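ORF 37 (PDB 3FHD) cuts DNA as an endonuclease and exonuclease of the PD-(D/E)XK superfamily, helping to process branched viral DNA so that unit-length genomes can be packaged. Local coordinates at residues V53-K61 against P155-G163; Y424-R434 against V453-V464. All coordinates share one frame; numbering follows the deposited sequence.

Contact 1: V53-K61 against P155-G163; sequences VLASLSFSK and PVWDALRDG. With SO4 (sulfate ion), chain B.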
loop_
_atom_site.group_PDB
_atom_site.type_symbol
_atom_site.label_atom_id
_atom_site.label_comp_id
_atom_site.label_asym_id
_atom_site.label_seq_id
_atom_site.Cartn_x
_atom_site.Cartn_y
_atom_site.Cartn_z
ATOM N N VAL A 53 1.438 3.262 24.722
ATOM C CA VAL A 53 2.643 4.082 24.737
ATOM C C VAL A 53 3.144 4.261 23.305
ATOM O O VAL A 53 3.436 5.377 22.894
ATOM C CB VAL A 53 3.750 3.500 25.659
ATOM C CG1 VAL A 53 5.118 4.089 25.342
ATOM C CG2 VAL A 53 3.405 3.764 27.116
ATOM N N LEU A 54 3.201 3.176 22.547
ATOM C CA LEU A 54 3.701 3.252 21.186
ATOM C C LEU A 54 2.782 4.088 20.277
ATOM O O LEU A 54 3.273 4.852 19.437
ATOM C CB LEU A 54 3.948 1.844 20.630
ATOM C CG LEU A 54 5.329 1.269 20.985
ATOM C CD1 LEU A 54 5.314 -0.226 20.892
ATOM C CD2 LEU A 54 6.366 1.833 20.026
ATOM N N ALA A 55 1.465 3.965 20.453
ATOM C CA ALA A 55 0.532 4.795 19.660
ATOM C C ALA A 55 0.769 6.281 19.939
ATOM O O ALA A 55 0.539 7.112 19.075
ATOM C CB ALA A 55 -0.951 4.414 19.937
ATOM N N SER A 56 1.265 6.604 21.136
ATOM C CA SER A 56 1.584 7.998 21.471
ATOM C C SER A 56 2.828 8.618 20.813
ATOM O O SER A 56 3.165 9.777 21.103
ATOM C CB SER A 56 1.664 8.194 22.984
ATOM O OG SER A 56 2.906 7.724 23.502
ATOM N N LEU A 57 3.514 7.853 19.970
ATOM C CA LEU A 57 4.727 8.336 19.299
ATOM C C LEU A 57 4.404 8.834 17.873
ATOM O O LEU A 57 5.273 8.882 17.023
ATOM C CB LEU A 57 5.783 7.231 19.284
ATOM C CG LEU A 57 6.254 6.730 20.682
ATOM C CD1 LEU A 57 7.447 5.795 20.532
ATOM C CD2 LEU A 57 6.605 7.874 21.599
ATOM N N SER A 58 3.141 9.182 17.643
ATOM C CA SER A 58 2.628 9.622 16.330
ATOM C C SER A 58 3.051 11.064 15.964
ATOM O O SER A 58 3.370 11.860 16.835
ATOM C CB SER A 58 1.092 9.531 16.367
ATOM O OG SER A 58 0.575 10.516 17.245
ATOM N N PHE A 59 2.986 11.409 14.689
ATOM C CA PHE A 59 3.212 12.786 14.229
ATOM C C PHE A 59 2.216 13.753 14.929
ATOM O O PHE A 59 2.590 14.849 15.300
ATOM C CB PHE A 59 3.001 12.823 12.712
ATOM C CG PHE A 59 3.493 14.121 12.005
ATOM C CD1 PHE A 59 4.702 14.714 12.323
ATOM C CD2 PHE A 59 2.761 14.656 10.949
ATOM C CE1 PHE A 59 5.145 15.896 11.662
ATOM C CE2 PHE A 59 3.225 15.845 10.257
ATOM C CZ PHE A 59 4.423 16.422 10.606
ATOM N N SER A 60 0.961 13.341 15.087
ATOM C CA SER A 60 -0.065 14.197 15.717
ATOM C C SER A 60 0.315 14.557 17.154
ATOM O O SER A 60 0.263 15.740 17.534
ATOM C CB SER A 60 -1.459 13.545 15.627
ATOM O OG SER A 60 -1.826 13.306 14.257
ATOM N N LYS A 61 0.716 13.556 17.949
ATOM C CA LYS A 61 1.107 13.805 19.327
ATOM C C LYS A 61 2.415 14.611 19.400
ATOM O O LYS A 61 2.599 15.430 20.294
ATOM C CB LYS A 61 1.235 12.492 20.106
ATOM C CG LYS A 61 -0.083 11.701 20.275
ATOM C CD LYS A 61 -1.137 12.459 21.058
ATOM C CE LYS A 61 -2.233 11.504 21.616
ATOM N NZ LYS A 61 -2.792 10.547 20.583
ATOM N N PRO A 155 6.128 -2.827 15.940
ATOM C CA PRO A 155 5.350 -2.058 16.917
ATOM C C PRO A 155 5.204 -0.557 16.648
ATOM O O PRO A 155 4.370 0.080 17.302
ATOM C CB PRO A 155 6.137 -2.269 18.219
ATOM C CG PRO A 155 7.536 -2.506 17.744
ATOM C CD PRO A 155 7.364 -3.380 16.538
ATOM N N VAL A 156 5.970 0.002 15.707
ATOM C CA VAL A 156 5.831 1.432 15.378
ATOM C C VAL A 156 4.967 1.699 14.144
ATOM O O VAL A 156 4.737 2.853 13.838
ATOM C CB VAL A 156 7.200 2.202 15.257
ATOM C CG1 VAL A 156 8.132 1.841 16.440
ATOM C CG2 VAL A 156 7.871 1.980 13.886
ATOM N N TRP A 157 4.482 0.639 13.476
ATOM C CA TRP A 157 3.647 0.731 12.245
ATOM C C TRP A 157 2.535 1.780 12.327
ATOM O O TRP A 157 2.482 2.688 11.488
ATOM C CB TRP A 157 3.031 -0.654 11.899
ATOM C CG TRP A 157 2.491 -0.768 10.510
ATOM C CD1 TRP A 157 1.194 -0.990 10.146
ATOM C CD2 TRP A 157 3.251 -0.701 9.282
ATOM N NE1 TRP A 157 1.097 -1.038 8.767
ATOM C CE2 TRP A 157 2.342 -0.869 8.218
ATOM C CE3 TRP A 157 4.613 -0.509 8.987
ATOM C CZ2 TRP A 157 2.756 -0.870 6.860
ATOM C CZ3 TRP A 157 5.029 -0.500 7.626
ATOM C CH2 TRP A 157 4.085 -0.659 6.589
ATOM N N ASP A 158 1.654 1.636 13.325
ATOM C CA ASP A 158 0.468 2.502 13.463
ATOM C C ASP A 158 0.898 3.942 13.735
ATOM O O ASP A 158 0.386 4.848 13.107
ATOM C CB ASP A 158 -0.480 2.011 14.555
ATOM C CG ASP A 158 -1.219 0.717 14.169
ATOM O OD1 ASP A 158 -1.365 0.440 12.955
ATOM O OD2 ASP A 158 -1.662 -0.010 15.091
ATOM N N ALA A 159 1.854 4.131 14.644
ATOM C CA ALA A 159 2.340 5.467 14.990
ATOM C C ALA A 159 2.951 6.232 13.819
ATOM O O ALA A 159 2.663 7.429 13.610
ATOM C CB ALA A 159 3.353 5.377 16.164
ATOM N N LEU A 160 3.754 5.523 13.014
ATOM C CA LEU A 160 4.467 6.095 11.872
ATOM C C LEU A 160 3.496 6.514 10.723
ATOM O O LEU A 160 3.693 7.543 10.047
ATOM C CB LEU A 160 5.442 5.026 11.353
ATOM C CG LEU A 160 6.224 5.439 10.098
ATOM C CD1 LEU A 160 7.108 6.670 10.318
ATOM C CD2 LEU A 160 7.067 4.253 9.521
ATOM N N ARG A 161 2.428 5.728 10.551
ATOM C CA ARG A 161 1.421 6.001 9.539
ATOM C C ARG A 161 0.476 7.190 9.846
ATOM O O ARG A 161 -0.183 7.736 8.931
ATOM C CB ARG A 161 0.642 4.720 9.240
ATOM C CG ARG A 161 1.543 3.664 8.598
ATOM C CD ARG A 161 0.863 2.280 8.683
ATOM N NE ARG A 161 -0.443 2.321 8.024
ATOM C CZ ARG A 161 -0.643 2.047 6.733
ATOM N NH1 ARG A 161 0.364 1.668 5.959
ATOM N NH2 ARG A 161 -1.850 2.150 6.203
ATOM N N ASP A 162 0.441 7.605 11.092
ATOM C CA ASP A 162 -0.386 8.752 11.495
ATOM C C ASP A 162 0.089 10.022 10.763
ATOM O O ASP A 162 1.316 10.197 10.534
ATOM C CB ASP A 162 -0.333 8.943 13.004
ATOM C CG ASP A 162 -1.121 10.180 13.442
ATOM O OD1 ASP A 162 -2.355 10.103 13.401
ATOM O OD2 ASP A 162 -0.524 11.249 13.709
ATOM N N GLY A 163 -0.873 10.852 10.330
ATOM C CA GLY A 163 -0.589 12.130 9.674
ATOM C C GLY A 163 -0.304 12.011 8.177
ATOM O O GLY A 163 0.028 12.980 7.515
HETATM S S SO4 B . -0.978 1.332 2.505
HETATM O O1 SO4 B . -1.972 2.193 3.127
HETATM O O2 SO4 B . -1.662 0.204 1.864
HETATM O O3 SO4 B . -0.304 2.147 1.516
HETATM O O4 SO4 B . 0.010 0.946 3.478
HETATM O O HOH W 1 3.203 9.638 12.464
#
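The Phe59 ring meets Gly163 at its edge, with Gly163 CA near the ring plane and 4.4 Å from Phe59 CD2; Arg85 makes a cation-pi contact with the same ring, and Tyr88 meets it with the planes inclined at about 55°. The second flat group, the carboxylate of Asp162, reaches the first turn of helix 59-64, where Ser58, the N-cap, accepts from Lys61 N through OG. Asp162 CG stands anti to its backbone N (chi1 177°), directing OD2 at Ser60, whose backbone N donates to it nearly along the C-O axis at 2.9 Å. Ser60 OG also approaches OD2, very closely, and the exact length is doubtful; OD1 is held by Ser185 N. The two backbone N-H donors, Ser60 N and Ser185 N, would probably favour the charged carboxylate.

The rest of the contact joins helix 157-161 to the end of helix 47-55 and the link after it. Ala159 CB points into that bend and comes 3.3 Å from Leu54 O. Toward the start of both segments, Leu54 lies across Pro155 and Val156: CD1 presses tightly on Pro155 CB at 3.5 Å, and CD2 touches Val156 CG1. On the far side of helix 157-161, Arg161 CD lies over the rim of one face of the Trp157 indole. A bend at chi3 (58°) turns the guanidinium edge to a sulfate, probably from the crystallisation liquor; Arg161 NH1 binds sulfate O4 at 2.6 Å. Between the segments, a water accepts from Phe59 N at 2.9 Å and lies 2.8 Å from Asp162 O, close to Ala159 O.

Contact 2: Y424-R434 against V453-V464; sequences YYIATGFFRKR and VEIPTLLIVTPV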
loop_
_atom_site.group_PDB
_atom_site.type_symbol
_atom_site.label_atom_id
_atom_site.label_comp_id
_atom_site.label_asym_id
_atom_site.label_seq_id
_atom_site.Cartn_x
_atom_site.Cartn_y
_atom_site.Cartn_z
ATOM N N TYR A 424 1.865 -1.926 -13.247
ATOM C CA TYR A 424 1.058 -2.108 -12.007
ATOM C C TYR A 424 -0.076 -3.087 -12.237
ATOM O O TYR A 424 -0.647 -3.161 -13.346
ATOM C CB TYR A 424 0.518 -0.762 -11.488
ATOM C CG TYR A 424 1.647 0.209 -11.285
ATOM C CD1 TYR A 424 2.424 0.176 -10.107
ATOM C CD2 TYR A 424 2.008 1.094 -12.322
ATOM C CE1 TYR A 424 3.519 1.041 -9.974
ATOM C CE2 TYR A 424 3.092 1.965 -12.183
ATOM C CZ TYR A 424 3.846 1.924 -11.027
ATOM O OH TYR A 424 4.909 2.805 -10.918
ATOM N N TYR A 425 -0.392 -3.852 -11.198
ATOM C CA TYR A 425 -1.416 -4.904 -11.274
ATOM C C TYR A 425 -2.159 -5.036 -9.960
ATOM O O TYR A 425 -1.615 -4.747 -8.876
ATOM C CB TYR A 425 -0.776 -6.267 -11.569
ATOM C CG TYR A 425 0.128 -6.292 -12.795
ATOM C CD1 TYR A 425 -0.379 -6.572 -14.067
ATOM C CD2 TYR A 425 1.480 -6.022 -12.665
ATOM C CE1 TYR A 425 0.474 -6.587 -15.199
ATOM C CE2 TYR A 425 2.330 -6.030 -13.749
ATOM C CZ TYR A 425 1.833 -6.312 -15.018
ATOM O OH TYR A 425 2.723 -6.302 -16.069
ATOM N N ILE A 426 -3.415 -5.472 -10.058
ATOM C CA ILE A 426 -4.107 -5.997 -8.901
ATOM C C ILE A 426 -4.134 -7.512 -9.059
ATOM O O ILE A 426 -4.575 -8.029 -10.093
ATOM C CB ILE A 426 -5.518 -5.440 -8.765
ATOM C CG1 ILE A 426 -5.466 -3.928 -8.480
ATOM C CG2 ILE A 426 -6.296 -6.181 -7.652
ATOM C CD1 ILE A 426 -6.786 -3.195 -8.842
ATOM N N ALA A 427 -3.635 -8.203 -8.026
ATOM C CA ALA A 427 -3.626 -9.666 -7.977
ATOM C C ALA A 427 -4.711 -10.139 -7.003
ATOM O O ALA A 427 -4.584 -9.950 -5.809
ATOM C CB ALA A 427 -2.285 -10.163 -7.531
ATOM N N THR A 428 -5.741 -10.797 -7.536
ATOM C CA THR A 428 -6.901 -11.199 -6.766
ATOM C C THR A 428 -6.853 -12.701 -6.561
ATOM O O THR A 428 -6.831 -13.440 -7.546
ATOM C CB THR A 428 -8.204 -10.850 -7.524
ATOM O OG1 THR A 428 -8.340 -9.425 -7.644
ATOM C CG2 THR A 428 -9.407 -11.363 -6.771
ATOM N N GLY A 429 -6.836 -13.129 -5.294
ATOM C CA GLY A 429 -6.857 -14.543 -4.932
ATOM C C GLY A 429 -8.228 -15.031 -4.478
ATOM O O GLY A 429 -8.955 -14.312 -3.818
ATOM N N PHE A 430 -8.556 -16.271 -4.838
ATOM C CA PHE A 430 -9.823 -16.925 -4.502
ATOM C C PHE A 430 -9.450 -18.207 -3.811
ATOM O O PHE A 430 -8.384 -18.802 -4.117
ATOM C CB PHE A 430 -10.637 -17.245 -5.756
ATOM C CG PHE A 430 -11.125 -16.029 -6.504
ATOM C CD1 PHE A 430 -12.419 -15.547 -6.314
ATOM C CD2 PHE A 430 -10.294 -15.370 -7.414
ATOM C CE1 PHE A 430 -12.875 -14.429 -6.988
ATOM C CE2 PHE A 430 -10.751 -14.251 -8.113
ATOM C CZ PHE A 430 -12.040 -13.772 -7.894
ATOM N N PHE A 431 -10.289 -18.623 -2.867
ATOM C CA PHE A 431 -9.926 -19.690 -1.926
ATOM C C PHE A 431 -11.068 -20.677 -1.678
ATOM O O PHE A 431 -12.235 -20.387 -1.981
ATOM C CB PHE A 431 -9.443 -19.110 -0.577
ATOM C CG PHE A 431 -8.165 -18.320 -0.665
ATOM C CD1 PHE A 431 -6.930 -18.928 -0.442
ATOM C CD2 PHE A 431 -8.194 -16.961 -0.957
ATOM C CE1 PHE A 431 -5.735 -18.195 -0.514
ATOM C CE2 PHE A 431 -6.992 -16.225 -1.042
ATOM C CZ PHE A 431 -5.763 -16.866 -0.830
ATOM N N ARG A 432 -10.699 -21.836 -1.130
ATOM C CA ARG A 432 -11.647 -22.821 -0.629
ATOM C C ARG A 432 -11.272 -23.360 0.762
ATOM O O ARG A 432 -10.094 -23.370 1.158
ATOM C CB ARG A 432 -11.867 -23.961 -1.640
ATOM C CG ARG A 432 -10.724 -24.981 -1.743
ATOM C CD ARG A 432 -11.147 -26.172 -2.613
ATOM N NE ARG A 432 -10.077 -27.176 -2.778
ATOM C CZ ARG A 432 -9.721 -28.070 -1.857
ATOM N NH1 ARG A 432 -10.314 -28.099 -0.665
ATOM N NH2 ARG A 432 -8.759 -28.959 -2.129
ATOM N N LYS A 433 -12.293 -23.772 1.511
ATOM C CA LYS A 433 -12.080 -24.453 2.774
ATOM C C LYS A 433 -11.354 -25.788 2.570
ATOM O O LYS A 433 -11.544 -26.483 1.555
ATOM C CB LYS A 433 -13.411 -24.689 3.498
ATOM C CG LYS A 433 -14.152 -23.416 3.978
ATOM C CD LYS A 433 -13.256 -22.531 4.893
ATOM C CE LYS A 433 -14.078 -21.437 5.611
ATOM N NZ LYS A 433 -13.208 -20.519 6.433
ATOM N N ARG A 434 -10.521 -26.136 3.546
ATOM C CA ARG A 434 -9.956 -27.482 3.642
ATOM C C ARG A 434 -11.017 -28.478 4.066
ATOM O O ARG A 434 -11.880 -28.170 4.891
ATOM C CB ARG A 434 -8.808 -27.521 4.638
ATOM C CG ARG A 434 -7.618 -26.797 4.177
ATOM C CD ARG A 434 -6.572 -26.875 5.270
ATOM N NE ARG A 434 -5.471 -25.956 5.015
ATOM C CZ ARG A 434 -4.267 -26.352 4.615
ATOM N NH1 ARG A 434 -4.029 -27.659 4.438
ATOM N NH2 ARG A 434 -3.308 -25.453 4.404
ATOM N N VAL A 453 -4.431 -22.071 7.055
ATOM C CA VAL A 453 -4.917 -21.168 5.990
ATOM C C VAL A 453 -5.696 -21.932 4.895
ATOM O O VAL A 453 -5.365 -23.094 4.566
ATOM C CB VAL A 453 -3.773 -20.291 5.369
ATOM C CG1 VAL A 453 -2.737 -21.138 4.632
ATOM C CG2 VAL A 453 -4.333 -19.221 4.433
ATOM N N GLU A 454 -6.725 -21.275 4.344
ATOM C CA GLU A 454 -7.502 -21.805 3.212
ATOM C C GLU A 454 -6.640 -22.119 1.978
ATOM O O GLU A 454 -5.547 -21.582 1.798
ATOM C CB GLU A 454 -8.613 -20.835 2.833
ATOM C CG GLU A 454 -9.668 -20.669 3.900
ATOM C CD GLU A 454 -9.312 -19.630 4.985
ATOM O OE1 GLU A 454 -8.164 -19.074 5.038
ATOM O OE2 GLU A 454 -10.219 -19.378 5.808
ATOM N N ILE A 455 -7.160 -22.987 1.126
ATOM C CA ILE A 455 -6.479 -23.403 -0.101
ATOM C C ILE A 455 -6.781 -22.459 -1.281
ATOM O O ILE A 455 -7.949 -22.258 -1.606
ATOM C CB ILE A 455 -6.903 -24.856 -0.450
ATOM C CG1 ILE A 455 -6.312 -25.848 0.575
ATOM C CG2 ILE A 455 -6.538 -25.244 -1.899
ATOM C CD1 ILE A 455 -6.969 -27.254 0.512
ATOM N N PRO A 456 -5.731 -21.905 -1.935
ATOM C CA PRO A 456 -5.957 -21.089 -3.138
ATOM C C PRO A 456 -6.419 -21.916 -4.337
ATOM O O PRO A 456 -5.884 -23.008 -4.608
ATOM C CB PRO A 456 -4.603 -20.436 -3.406
ATOM C CG PRO A 456 -3.598 -21.344 -2.757
ATOM C CD PRO A 456 -4.297 -22.022 -1.602
ATOM N N THR A 457 -7.410 -21.381 -5.041
ATOM C CA THR A 457 -8.024 -22.058 -6.173
ATOM C C THR A 457 -7.832 -21.304 -7.488
ATOM O O THR A 457 -7.733 -21.920 -8.550
ATOM C CB THR A 457 -9.555 -22.243 -5.968
ATOM O OG1 THR A 457 -10.146 -20.950 -5.788
ATOM C CG2 THR A 457 -9.858 -23.127 -4.749
ATOM N N LEU A 458 -7.795 -19.976 -7.411
ATOM C CA LEU A 458 -7.846 -19.136 -8.595
ATOM C C LEU A 458 -7.104 -17.842 -8.333
ATOM O O LEU A 458 -7.212 -17.269 -7.241
ATOM C CB LEU A 458 -9.302 -18.832 -8.913
ATOM C CG LEU A 458 -9.745 -18.127 -10.198
ATOM C CD1 LEU A 458 -9.613 -19.064 -11.408
ATOM C CD2 LEU A 458 -11.219 -17.683 -10.016
ATOM N N LEU A 459 -6.361 -17.392 -9.344
ATOM C CA LEU A 459 -5.630 -16.125 -9.313
ATOM C C LEU A 459 -5.979 -15.308 -10.558
ATOM O O LEU A 459 -5.910 -15.801 -11.684
ATOM C CB LEU A 459 -4.115 -16.371 -9.212
ATOM C CG LEU A 459 -3.184 -15.143 -9.104
ATOM C CD1 LEU A 459 -3.345 -14.421 -7.793
ATOM C CD2 LEU A 459 -1.720 -15.531 -9.325
ATOM N N ILE A 460 -6.391 -14.064 -10.361
ATOM C CA ILE A 460 -6.616 -13.162 -11.484
ATOM C C ILE A 460 -5.633 -11.983 -11.370
ATOM O O ILE A 460 -5.521 -11.393 -10.303
ATOM C CB ILE A 460 -8.058 -12.658 -11.487
ATOM C CG1 ILE A 460 -9.033 -13.870 -11.558
ATOM C CG2 ILE A 460 -8.275 -11.671 -12.637
ATOM C CD1 ILE A 460 -10.474 -13.490 -11.811
ATOM N N VAL A 461 -4.936 -11.675 -12.462
ATOM C CA VAL A 461 -4.005 -10.555 -12.492
ATOM C C VAL A 461 -4.548 -9.557 -13.503
ATOM O O VAL A 461 -4.743 -9.889 -14.680
ATOM C CB VAL A 461 -2.545 -10.997 -12.823
ATOM C CG1 VAL A 461 -1.605 -9.779 -12.918
ATOM C CG2 VAL A 461 -2.010 -11.983 -11.764
ATOM N N THR A 462 -4.817 -8.349 -13.015
ATOM C CA THR A 462 -5.429 -7.282 -13.778
ATOM C C THR A 462 -4.466 -6.080 -13.845
ATOM O O THR A 462 -4.084 -5.548 -12.796
ATOM C CB THR A 462 -6.779 -6.870 -13.104
ATOM O OG1 THR A 462 -7.653 -8.015 -13.041
ATOM C CG2 THR A 462 -7.474 -5.767 -13.879
ATOM N N PRO A 463 -4.064 -5.655 -15.070
ATOM C CA PRO A 463 -3.239 -4.447 -15.258
ATOM C C PRO A 463 -3.976 -3.152 -14.861
ATOM O O PRO A 463 -5.223 -3.088 -14.920
ATOM C CB PRO A 463 -2.922 -4.454 -16.771
ATOM C CG PRO A 463 -3.930 -5.294 -17.381
ATOM C CD PRO A 463 -4.340 -6.326 -16.355
ATOM N N VAL A 464 -3.217 -2.145 -14.427
ATOM C CA VAL A 464 -3.768 -0.826 -14.105
ATOM C C VAL A 464 -2.829 0.235 -14.718
ATOM O O VAL A 464 -1.638 0.215 -14.472
ATOM C CB VAL A 464 -3.877 -0.555 -12.558
ATOM C CG1 VAL A 464 -4.734 0.712 -12.311
ATOM C CG2 VAL A 464 -4.511 -1.749 -11.789
HETATM O O HOH W 2 0.721 -0.478 -15.584
HETATM O O HOH W 3 -7.429 -8.926 -10.357
#
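Phe430 and Leu458 lie side by side in the tight middle of this antiparallel strand pair, part of the central mixed sheet of the PD-(D/E)XK nuclease. Leu458 CD2 sits over one face of the Phe430 ring, 4.0 Å from its centroid, in a CH-pi contact; Leu458 O lies at the ring edge. Beside them Thr428 and Ile460 form a hydrogen-bonded pair, the bond from Thr428 N to Ile460 O nearly straight at 176°. A classic beta bulge follows, Thr457 and Leu458 both facing Phe430: Phe430 N donates to Leu458 O, and Thr457 N to Phe430 O at 2.9 Å. Beyond it, Ile455 CD1 lies over a face of the Arg432 guanidinium, 3.6 Å from Arg432 NH2, while Arg432 NH1 and NH2 form salt bridges with Asp438 and Asp369.

The outer end is looser. Exposed Lys433 reaches Glu454 through a weak salt bridge, NZ to OE2 at 3.3 Å. Arg434 instead grips Val453 O side-on with NE and NH2, the oxygen in the guanidinium plane. Two N-H donors of one cationic guanidinium on a single carbonyl oxygen probably polarise it, and bind the backbone of segment 453-464 to the Arg434 side chain beside the Arg432–Ile455 pair.

How the contacts relate
Contacts 1 and 2 lie on opposite sides of the chain's centre, each about 17 Å from it centre to centre. Their own centres are 32 Å apart, and their nearest atoms about 16 Å, so they do not touch. Contact 1 joins helical parts of the chain away from the magnesium site. Contact 2 belongs to the sheet beside that site: strand 423-432 pairs with strand 262-269, which carries the magnesium ligands Glu266 and Ile267, and the side chain of Ile426 is about 8 Å from the bound magnesium ion. Asp243 completes the protein ligands seen here. Along the chain, contact 1 closes before contact 2 opens.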